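Local structure of glutathione S-transferase (Ceriporiopsis subvermispora, 6J3F) at residues T27-N32 / K249-P254. The protein binds glutathione and, as a fungal glutathione S-transferase related to the LigE-type etherases, probably transfers it to electrophilic substrates. Residues are numbered along the deposited sequence; the frame is centred on the assembly and turned at random.
Sequences TRYTLN and KYEVVP. With EDO (1,2-ethanediol), chain M.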
loop_
_atom_site.group_PDB
_atom_site.type_symbol
_atom_site.label_atom_id
_atom_site.label_comp_id
_atom_site.label_asym_id
_atom_site.label_seq_id
_atom_site.Cartn_x
_atom_site.Cartn_y
_atom_site.Cartn_z
ATOM N N THR A 27 4.523 -3.735 18.578
ATOM C CA THR A 27 5.419 -3.035 19.506
ATOM C C THR A 27 6.126 -3.999 20.456
ATOM O O THR A 27 7.270 -3.745 20.831
ATOM C CB THR A 27 4.648 -1.976 20.310
ATOM O OG1 THR A 27 4.045 -1.036 19.413
ATOM C CG2 THR A 27 5.580 -1.204 21.245
ATOM N N ARG A 28 5.485 -5.105 20.855
ATOM C CA ARG A 28 6.180 -6.063 21.711
ATOM C C ARG A 28 7.317 -6.744 20.961
ATOM O O ARG A 28 8.420 -6.887 21.500
ATOM C CB ARG A 28 5.220 -7.102 22.272
ATOM C CG ARG A 28 5.948 -8.117 23.112
ATOM C CD ARG A 28 5.024 -9.135 23.741
ATOM N NE ARG A 28 4.075 -8.546 24.677
ATOM C CZ ARG A 28 4.378 -8.107 25.898
ATOM N NH1 ARG A 28 5.624 -8.152 26.352
ATOM N NH2 ARG A 28 3.421 -7.611 26.668
ATOM N N TYR A 29 7.085 -7.149 19.709
ATOM C CA TYR A 29 8.204 -7.581 18.873
ATOM C C TYR A 29 9.243 -6.475 18.746
ATOM O O TYR A 29 10.450 -6.743 18.760
ATOM C CB TYR A 29 7.730 -7.987 17.472
ATOM C CG TYR A 29 7.243 -9.399 17.297
ATOM C CD1 TYR A 29 8.057 -10.492 17.599
ATOM C CD2 TYR A 29 5.977 -9.654 16.769
ATOM C CE1 TYR A 29 7.602 -11.811 17.405
ATOM C CE2 TYR A 29 5.522 -10.963 16.569
ATOM C CZ TYR A 29 6.338 -12.031 16.888
ATOM O OH TYR A 29 5.873 -13.312 16.685
ATOM N N THR A 30 8.795 -5.225 18.593
ATOM C CA THR A 30 9.730 -4.134 18.332
ATOM C C THR A 30 10.647 -3.913 19.523
ATOM O O THR A 30 11.867 -3.784 19.369
ATOM C CB THR A 30 8.972 -2.850 17.995
ATOM O OG1 THR A 30 8.133 -3.066 16.846
ATOM C CG2 THR A 30 9.955 -1.707 17.723
ATOM N N LEU A 31 10.074 -3.900 20.726
ATOM C CA LEU A 31 10.868 -3.744 21.940
ATOM C C LEU A 31 11.839 -4.902 22.113
ATOM O O LEU A 31 13.023 -4.696 22.408
ATOM C CB LEU A 31 9.940 -3.636 23.149
ATOM C CG LEU A 31 9.205 -2.304 23.223
ATOM C CD1 LEU A 31 7.997 -2.414 24.120
ATOM C CD2 LEU A 31 10.145 -1.233 23.737
ATOM N N ASN A 32 11.353 -6.132 21.934
ATOM C CA ASN A 32 12.204 -7.302 22.115
ATOM C C ASN A 32 13.326 -7.339 21.078
ATOM O O ASN A 32 14.498 -7.548 21.423
ATOM C CB ASN A 32 11.360 -8.571 22.048
ATOM C CG ASN A 32 10.397 -8.687 23.204
ATOM O OD1 ASN A 32 10.629 -8.139 24.276
ATOM N ND2 ASN A 32 9.301 -9.406 22.991
ATOM N N LYS A 249 12.689 -15.839 18.569
ATOM C CA LYS A 249 13.520 -15.273 19.634
ATOM C C LYS A 249 12.763 -14.200 20.398
ATOM O O LYS A 249 12.736 -14.181 21.637
ATOM C CB LYS A 249 14.802 -14.649 19.061
ATOM C CG LYS A 249 15.439 -15.363 17.889
ATOM C CD LYS A 249 16.387 -14.421 17.115
ATOM C CE LYS A 249 17.061 -15.131 15.936
ATOM N NZ LYS A 249 16.990 -14.402 14.629
ATOM N N TYR A 250 12.136 -13.299 19.654
ATOM C CA TYR A 250 11.527 -12.102 20.189
ATOM C C TYR A 250 10.041 -12.280 20.449
ATOM O O TYR A 250 9.361 -11.308 20.782
ATOM C CB TYR A 250 11.773 -10.956 19.221
ATOM C CG TYR A 250 13.195 -10.903 18.696
ATOM C CD1 TYR A 250 14.233 -10.430 19.492
ATOM C CD2 TYR A 250 13.502 -11.304 17.396
ATOM C CE1 TYR A 250 15.536 -10.358 19.017
ATOM C CE2 TYR A 250 14.808 -11.233 16.910
ATOM C CZ TYR A 250 15.822 -10.751 17.730
ATOM O OH TYR A 250 17.129 -10.670 17.282
ATOM N N GLU A 251 9.526 -13.499 20.302
ATOM C CA GLU A 251 8.133 -13.804 20.627
ATOM C C GLU A 251 8.032 -14.166 22.111
ATOM O O GLU A 251 7.741 -15.299 22.503
ATOM C CB GLU A 251 7.611 -14.927 19.746
ATOM C CG GLU A 251 6.137 -15.122 19.886
ATOM C CD GLU A 251 5.655 -16.353 19.186
ATOM O OE1 GLU A 251 4.652 -16.928 19.656
ATOM O OE2 GLU A 251 6.276 -16.750 18.172
ATOM N N VAL A 252 8.277 -13.159 22.944
ATOM C CA VAL A 252 8.476 -13.360 24.374
ATOM C C VAL A 252 7.728 -12.285 25.150
ATOM O O VAL A 252 7.846 -11.089 24.855
ATOM C CB VAL A 252 9.973 -13.341 24.736
ATOM C CG1 VAL A 252 10.640 -14.609 24.239
ATOM C CG2 VAL A 252 10.639 -12.138 24.101
ATOM N N VAL A 253 6.954 -12.712 26.135
ATOM C CA VAL A 253 6.452 -11.782 27.136
ATOM C C VAL A 253 7.355 -11.932 28.350
ATOM O O VAL A 253 7.168 -12.876 29.136
ATOM C CB VAL A 253 4.987 -12.057 27.482
ATOM C CG1 VAL A 253 4.468 -10.943 28.365
ATOM C CG2 VAL A 253 4.178 -12.170 26.209
ATOM N N PRO A 254 8.346 -11.045 28.531
ATOM C CA PRO A 254 9.327 -11.237 29.607
ATOM C C PRO A 254 8.644 -11.287 30.964
ATOM O O PRO A 254 7.690 -10.553 31.223
ATOM C CB PRO A 254 10.244 -10.013 29.478
ATOM C CG PRO A 254 10.055 -9.529 28.076
ATOM C CD PRO A 254 8.608 -9.807 27.773
HETATM C C1 EDO M . 15.780 -11.736 13.120
HETATM O O1 EDO M . 17.008 -11.813 13.871
HETATM C C2 EDO M . 15.615 -12.902 12.149
HETATM O O2 EDO M . 16.849 -13.102 11.451
HETATM O O HOH W 1 7.219 -15.702 16.096
#
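N32 joins helix 22-34, the first helix of the thioredoxin-like domain in this glutathione S-transferase fold, to the C-terminal loop 249-254 by donating the N-H groups of ND2 to two backbone carbonyls. With CG anti to its own carbonyl carbon (chi1 -67°), the amide nitrogen is directed at the loop, and ND2 reaches V252 O at 2.9 Å, in the plane of that carbonyl and on a lone pair. The second bond, from ND2 to Y250 O, is straighter at the hydrogen (153°), yet the donor stands above the Y250 carbonyl plane. These two acceptors flank E251, the centre of an inverse gamma turn, while OD1 bonds to Y38 OH on strand 38-42, so both ends of the amide are held and its rotation is fixed. Replacing N32 by alanine would take away both ends of the amide, and is likely to leave the Y250 and V252 carbonyls without their shared donor and Y38 OH without this partner. One turn earlier, R28 runs out from the helix toward the loop, extended through chi1 and chi2, then bends at chi3 (-63°) and crosses V253 at about a right angle, with one guanidinium face against V253 CG1, which lies 3.6 Å from NH1. Its NH2 makes a salt bridge to D9 and a hydrogen bond to T40. Y29 lies alongside E251, pointing the same way, its ring placing CD1 4.1 Å from Y250 CB; I209 and V212 of helix 206-222 also pack on this tyrosine. E251 OE1 pairs with R220 of that helix, whereas a water accepts from Y29 OH at 2.8 Å and donates to E251 OE2.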